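Local coordinates for protein CheQ (Campylobacter jejuni subsp. jejuni, PDB 6A51) that acts, together with CheP, as a regulator that specifically controls transcription of the core chemotaxis operon cheVAW, at residues 84-89 with 125-130; 93-98 with 140-145. One frame throughout, in Å; residues are numbered along the deposited sequence.

Contact 1 of 2, residues 84-89 with 125-130; sequences GFVLAS and VNLKKF
V86 and V125 pair through their backbones in both directions. V86 N gives to V125 O at 2.9 Å, and V125 N gives back to V86 O at 2.9 Å. One residue along, F85 and N126 form a non-hydrogen-bonded antiparallel pair.

Helix 127-134 starts directly after N126, so its first amides need acceptors. G84 O supplies one. It takes K128 N at 3.2 Å in a nearly straight bond (172°), on a lone pair in the carbonyl plane. It also receives a weak, bent bond from L127 N. N126 OD1 supplies the other acceptor and takes K129 N at 2.8 Å. This donor stands 42° out of the amide plane. With CG anti to the backbone N (chi1 -169°), the N126 amide reaches this third amide of the first turn.

N126 CB sits over one face of the F85 ring, 4.0 Å from its centroid. E115 bonds the backbone of N126, holds N126 ND2 weakly and forms a salt bridge with K129. K117 makes a cation-pi contact with the F85 ring, while the ammonium of K128 leads away to Y138 OH. On the face of V86 and V125 the contacts are apolar. V86 CG1 meets L127 CD2 at 3.8 Å, and V125 CG2 meets A88 CB at 3.8 Å. F91 packs against V86, V125 and L127.

The arrangement is an antiparallel strand pair in which each strand runs straight into a helix. An asparagine N-cap opens helix 127-134, while G84 O, just before strand 85-87, takes K128 N.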
loop_
_atom_site.group_PDB
_atom_site.type_symbol
_atom_site.label_atom_id
_atom_site.label_comp_id
_atom_site.label_asym_id
_atom_site.label_seq_id
_atom_site.Cartn_x
_atom_site.Cartn_y
_atom_site.Cartn_z
ATOM N N GLY A 84 4.029 -2.126 -7.044
ATOM C CA GLY A 84 3.267 -3.112 -6.304
ATOM C C GLY A 84 2.939 -2.740 -4.874
ATOM O O GLY A 84 2.245 -3.510 -4.191
ATOM N N PHE A 85 3.405 -1.597 -4.384
ATOM C CA PHE A 85 3.183 -1.313 -2.977
ATOM C C PHE A 85 1.915 -0.509 -2.770
ATOM O O PHE A 85 1.418 0.176 -3.670
ATOM C CB PHE A 85 4.373 -0.579 -2.368
ATOM C CG PHE A 85 5.523 -1.487 -2.055
ATOM C CD1 PHE A 85 6.449 -1.816 -3.045
ATOM C CD2 PHE A 85 5.664 -2.046 -0.782
ATOM C CE1 PHE A 85 7.515 -2.664 -2.765
ATOM C CE2 PHE A 85 6.734 -2.901 -0.490
ATOM C CZ PHE A 85 7.664 -3.206 -1.487
ATOM N N VAL A 86 1.380 -0.634 -1.559
ATOM C CA VAL A 86 0.320 0.224 -1.055
ATOM C C VAL A 86 0.688 0.584 0.377
ATOM O O VAL A 86 1.498 -0.087 1.020
ATOM C CB VAL A 86 -1.066 -0.454 -1.096
ATOM C CG1 VAL A 86 -1.341 -1.046 -2.461
ATOM C CG2 VAL A 86 -1.160 -1.519 -0.018
ATOM N N LEU A 87 0.111 1.675 0.868
ATOM C CA LEU A 87 0.272 2.015 2.274
ATOM C C LEU A 87 -0.215 0.859 3.141
ATOM O O LEU A 87 -1.235 0.228 2.844
ATOM C CB LEU A 87 -0.522 3.276 2.588
ATOM C CG LEU A 87 0.138 4.412 3.338
ATOM C CD1 LEU A 87 1.530 4.620 2.810
ATOM C CD2 LEU A 87 -0.705 5.631 3.088
ATOM N N ALA A 88 0.524 0.563 4.212
ATOM C CA ALA A 88 0.144 -0.563 5.067
ATOM C C ALA A 88 -1.220 -0.343 5.707
ATOM O O ALA A 88 -2.033 -1.274 5.773
ATOM C CB ALA A 88 1.204 -0.796 6.139
ATOM N N SER A 89 -1.481 0.877 6.203
ATOM C CA SER A 89 -2.808 1.214 6.728
ATOM C C SER A 89 -3.910 0.965 5.699
ATOM O O SER A 89 -5.013 0.532 6.054
ATOM C CB SER A 89 -2.844 2.676 7.163
ATOM O OG SER A 89 -2.353 3.500 6.111
ATOM N N VAL A 125 3.172 -2.138 2.184
ATOM C CA VAL A 125 2.996 -3.569 1.961
ATOM C C VAL A 125 2.985 -3.805 0.459
ATOM O O VAL A 125 2.416 -3.005 -0.293
ATOM C CB VAL A 125 1.688 -4.105 2.584
ATOM C CG1 VAL A 125 1.470 -5.538 2.175
ATOM C CG2 VAL A 125 1.707 -4.004 4.078
ATOM N N ASN A 126 3.601 -4.898 0.013
ATOM C CA ASN A 126 3.609 -5.202 -1.414
ATOM C C ASN A 126 2.354 -6.001 -1.720
ATOM O O ASN A 126 2.328 -7.230 -1.602
ATOM C CB ASN A 126 4.856 -5.961 -1.830
ATOM C CG ASN A 126 4.991 -6.031 -3.342
ATOM O OD1 ASN A 126 4.016 -6.298 -4.049
ATOM N ND2 ASN A 126 6.179 -5.752 -3.847
ATOM N N LEU A 127 1.303 -5.284 -2.131
ATOM C CA LEU A 127 0.023 -5.930 -2.400
ATOM C C LEU A 127 0.113 -6.801 -3.641
ATOM O O LEU A 127 -0.510 -7.867 -3.708
ATOM C CB LEU A 127 -1.068 -4.876 -2.570
ATOM C CG LEU A 127 -2.506 -5.351 -2.758
ATOM C CD1 LEU A 127 -2.821 -6.315 -1.666
ATOM C CD2 LEU A 127 -3.442 -4.171 -2.667
ATOM N N LYS A 128 0.893 -6.357 -4.629
ATOM C CA LYS A 128 1.017 -7.093 -5.880
ATOM C C LYS A 128 1.547 -8.496 -5.636
ATOM O O LYS A 128 1.012 -9.468 -6.178
ATOM C CB LYS A 128 1.924 -6.337 -6.847
ATOM C CG LYS A 128 1.952 -6.913 -8.254
ATOM C CD LYS A 128 3.041 -6.265 -9.097
ATOM C CE LYS A 128 2.860 -6.559 -10.578
ATOM N NZ LYS A 128 3.264 -7.957 -10.918
ATOM N N LYS A 129 2.589 -8.629 -4.804
ATOM C CA LYS A 129 3.131 -9.958 -4.544
ATOM C C LYS A 129 2.148 -10.807 -3.759
ATOM O O LYS A 129 2.071 -12.026 -3.967
ATOM C CB LYS A 129 4.467 -9.876 -3.804
ATOM C CG LYS A 129 5.567 -9.314 -4.672
ATOM C CD LYS A 129 6.925 -9.336 -3.990
ATOM C CE LYS A 129 7.962 -8.708 -4.921
ATOM N NZ LYS A 129 9.369 -8.867 -4.463
ATOM N N PHE A 130 1.371 -10.191 -2.877
ATOM C CA PHE A 130 0.396 -10.967 -2.123
ATOM C C PHE A 130 -0.676 -11.538 -3.051
ATOM O O PHE A 130 -1.021 -12.724 -2.969
ATOM C CB PHE A 130 -0.208 -10.090 -1.044
ATOM C CG PHE A 130 -1.026 -10.826 -0.054
ATOM C CD1 PHE A 130 -0.510 -11.923 0.613
ATOM C CD2 PHE A 130 -2.315 -10.403 0.243
ATOM C CE1 PHE A 130 -1.275 -12.595 1.571
ATOM C CE2 PHE A 130 -3.086 -11.075 1.184
ATOM C CZ PHE A 130 -2.565 -12.174 1.849
#

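Contact 2 of 2, residues 93-98 with 140-145; sequences SFTGLA and QHIYIE
F94 and H141 reach toward each other from opposite directions. F94 CE1 stands over the centre of the imidazole, 3.2 Å above the plane of the H141 ring. The two ring planes are 38° apart, so the meeting is oblique. The H141 side chain extends away from its own amide nitrogen (chi1 -163°), which brings NE2 to F94 O, 3.1 Å away. That bond leaves the imidazole plane by 23°. At the far end of the phenyl, Q140 O lies at the ring edge, 3.7 Å from F94 CZ.

I142 crosses F94 at about a right angle, CG1 to F94 CE2 at 4.0 Å. T95 and I144 lie side by side and point the same way. T95 CB meets I144 CD1 at 3.9 Å, and T95 O accepts from I144 N at 3.0 Å. T95 OG1 takes L97 N in an ST turn and also bonds F91 O. Water 1 bridges G96 O and I144 O.

The contact sets the C-terminal end of helix 88-95 against the edge strand 142-146. The strand pairs on with 165-169, and Y170 stacks on H141. Helix 127-134 adds Y131 against F94 and I142.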
loop_
_atom_site.group_PDB
_atom_site.type_symbol
_atom_site.label_atom_id
_atom_site.label_comp_id
_atom_site.label_asym_id
_atom_site.label_seq_id
_atom_site.Cartn_x
_atom_site.Cartn_y
_atom_site.Cartn_z
ATOM N N SER A 93 -6.977 -1.538 5.955
ATOM C CA SER A 93 -8.322 -1.076 5.635
ATOM C C SER A 93 -8.963 -1.978 4.579
ATOM O O SER A 93 -10.038 -2.544 4.794
ATOM C CB SER A 93 -8.248 0.387 5.160
ATOM O OG SER A 93 -9.497 0.884 4.702
ATOM N N PHE A 94 -8.280 -2.154 3.449
ATOM C CA PHE A 94 -8.796 -2.950 2.341
ATOM C C PHE A 94 -9.149 -4.375 2.778
ATOM O O PHE A 94 -10.249 -4.863 2.506
ATOM C CB PHE A 94 -7.744 -2.947 1.229
ATOM C CG PHE A 94 -8.157 -3.638 -0.034
ATOM C CD1 PHE A 94 -9.302 -3.273 -0.705
ATOM C CD2 PHE A 94 -7.338 -4.600 -0.604
ATOM C CE1 PHE A 94 -9.654 -3.893 -1.897
ATOM C CE2 PHE A 94 -7.686 -5.219 -1.792
ATOM C CZ PHE A 94 -8.853 -4.869 -2.433
ATOM N N THR A 95 -8.237 -5.050 3.476
ATOM C CA THR A 95 -8.401 -6.467 3.751
ATOM C C THR A 95 -9.128 -6.741 5.050
ATOM O O THR A 95 -9.451 -7.900 5.319
ATOM C CB THR A 95 -7.044 -7.184 3.831
ATOM O OG1 THR A 95 -6.313 -6.681 4.959
ATOM C CG2 THR A 95 -6.234 -6.992 2.574
ATOM N N GLY A 96 -9.346 -5.729 5.882
ATOM C CA GLY A 96 -9.850 -6.001 7.209
ATOM C C GLY A 96 -8.857 -6.625 8.162
ATOM O O GLY A 96 -9.231 -6.986 9.277
ATOM N N LEU A 97 -7.605 -6.795 7.759
ATOM C CA LEU A 97 -6.602 -7.326 8.671
ATOM C C LEU A 97 -6.338 -6.321 9.784
ATOM O O LEU A 97 -6.319 -5.111 9.546
ATOM C CB LEU A 97 -5.316 -7.626 7.901
ATOM C CG LEU A 97 -4.116 -8.177 8.659
ATOM C CD1 LEU A 97 -4.356 -9.639 8.972
ATOM C CD2 LEU A 97 -2.859 -8.002 7.831
ATOM N N ALA A 98 -6.133 -6.817 11.002
ATOM C CA ALA A 98 -5.860 -5.927 12.138
ATOM C C ALA A 98 -4.442 -5.377 12.049
ATOM O O ALA A 98 -3.500 -6.150 11.836
ATOM C CB ALA A 98 -6.039 -6.674 13.446
ATOM N N GLN A 140 -9.546 -7.890 -7.784
ATOM C CA GLN A 140 -10.440 -8.512 -6.828
ATOM C C GLN A 140 -10.307 -7.854 -5.464
ATOM O O GLN A 140 -9.215 -7.459 -5.044
ATOM C CB GLN A 140 -10.140 -10.005 -6.724
ATOM C CG GLN A 140 -11.085 -10.858 -7.542
ATOM C CD GLN A 140 -10.479 -12.173 -7.889
ATOM O OE1 GLN A 140 -9.409 -12.224 -8.499
ATOM N NE2 GLN A 140 -11.142 -13.265 -7.494
ATOM N N HIS A 141 -11.433 -7.720 -4.777
ATOM C CA HIS A 141 -11.431 -7.257 -3.403
ATOM C C HIS A 141 -11.272 -8.482 -2.513
ATOM O O HIS A 141 -12.184 -9.301 -2.415
ATOM C CB HIS A 141 -12.705 -6.482 -3.078
ATOM C CG HIS A 141 -12.596 -5.650 -1.835
ATOM N ND1 HIS A 141 -12.974 -4.322 -1.788
ATOM C CD2 HIS A 141 -12.138 -5.956 -0.594
ATOM C CE1 HIS A 141 -12.759 -3.849 -0.571
ATOM N NE2 HIS A 141 -12.251 -4.820 0.172
ATOM N N ILE A 142 -10.114 -8.615 -1.884
ATOM C CA ILE A 142 -9.835 -9.716 -0.972
ATOM C C ILE A 142 -10.110 -9.255 0.450
ATOM O O ILE A 142 -9.976 -8.076 0.777
ATOM C CB ILE A 142 -8.381 -10.220 -1.124
ATOM C CG1 ILE A 142 -7.396 -9.102 -0.798
ATOM C CG2 ILE A 142 -8.128 -10.679 -2.556
ATOM C CD1 ILE A 142 -5.939 -9.505 -0.907
ATOM N N TYR A 143 -10.513 -10.187 1.304
ATOM C CA TYR A 143 -10.505 -9.979 2.740
ATOM C C TYR A 143 -9.716 -11.100 3.399
ATOM O O TYR A 143 -9.602 -12.205 2.855
ATOM C CB TYR A 143 -11.910 -9.936 3.345
ATOM C CG TYR A 143 -12.736 -11.216 3.234
ATOM C CD1 TYR A 143 -13.557 -11.442 2.132
ATOM C CD2 TYR A 143 -12.726 -12.170 4.244
ATOM C CE1 TYR A 143 -14.337 -12.578 2.036
ATOM C CE2 TYR A 143 -13.501 -13.320 4.155
ATOM C CZ TYR A 143 -14.298 -13.517 3.049
ATOM O OH TYR A 143 -15.071 -14.645 2.953
ATOM N N ILE A 144 -9.177 -10.792 4.580
ATOM C CA ILE A 144 -8.384 -11.717 5.376
ATOM C C ILE A 144 -9.071 -11.851 6.721
ATOM O O ILE A 144 -9.394 -10.849 7.360
ATOM C CB ILE A 144 -6.931 -11.236 5.561
ATOM C CG1 ILE A 144 -6.252 -11.009 4.218
ATOM C CG2 ILE A 144 -6.123 -12.251 6.374
ATOM C CD1 ILE A 144 -4.886 -10.342 4.337
ATOM N N GLU A 145 -9.253 -13.081 7.170
ATOM C CA GLU A 145 -10.123 -13.302 8.304
ATOM C C GLU A 145 -9.713 -14.605 8.959
ATOM O O GLU A 145 -9.258 -15.526 8.283
ATOM C CB GLU A 145 -11.577 -13.376 7.845
ATOM C CG GLU A 145 -12.599 -12.783 8.736
ATOM C CD GLU A 145 -13.982 -12.932 8.125
ATOM O OE1 GLU A 145 -14.361 -14.094 7.832
ATOM O OE2 GLU A 145 -14.669 -11.897 7.909
HETATM O O HOH W 1 -9.364 -9.886 10.184
#

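How the contacts relate
Contact 1 lies near the centre of the chain and is buried. Contact 2 is farther out and only partly buried. Their centres are about 12 Å apart. Both use helix 88-95: contact 1 holds its start and contact 2 its end. Helix 127-134, which starts in contact 1, is followed by strand 142-146 of contact 2. Packing joins the two directly, with F130 CE2 at 3.7 Å from I144 CD1. In contact 1, backbone pairing and helix capping prevail. Contact 2 joins its segments by one backbone bond, one imidazole bond and the packing of rings and aliphatic side chains. Along the chain their segments alternate.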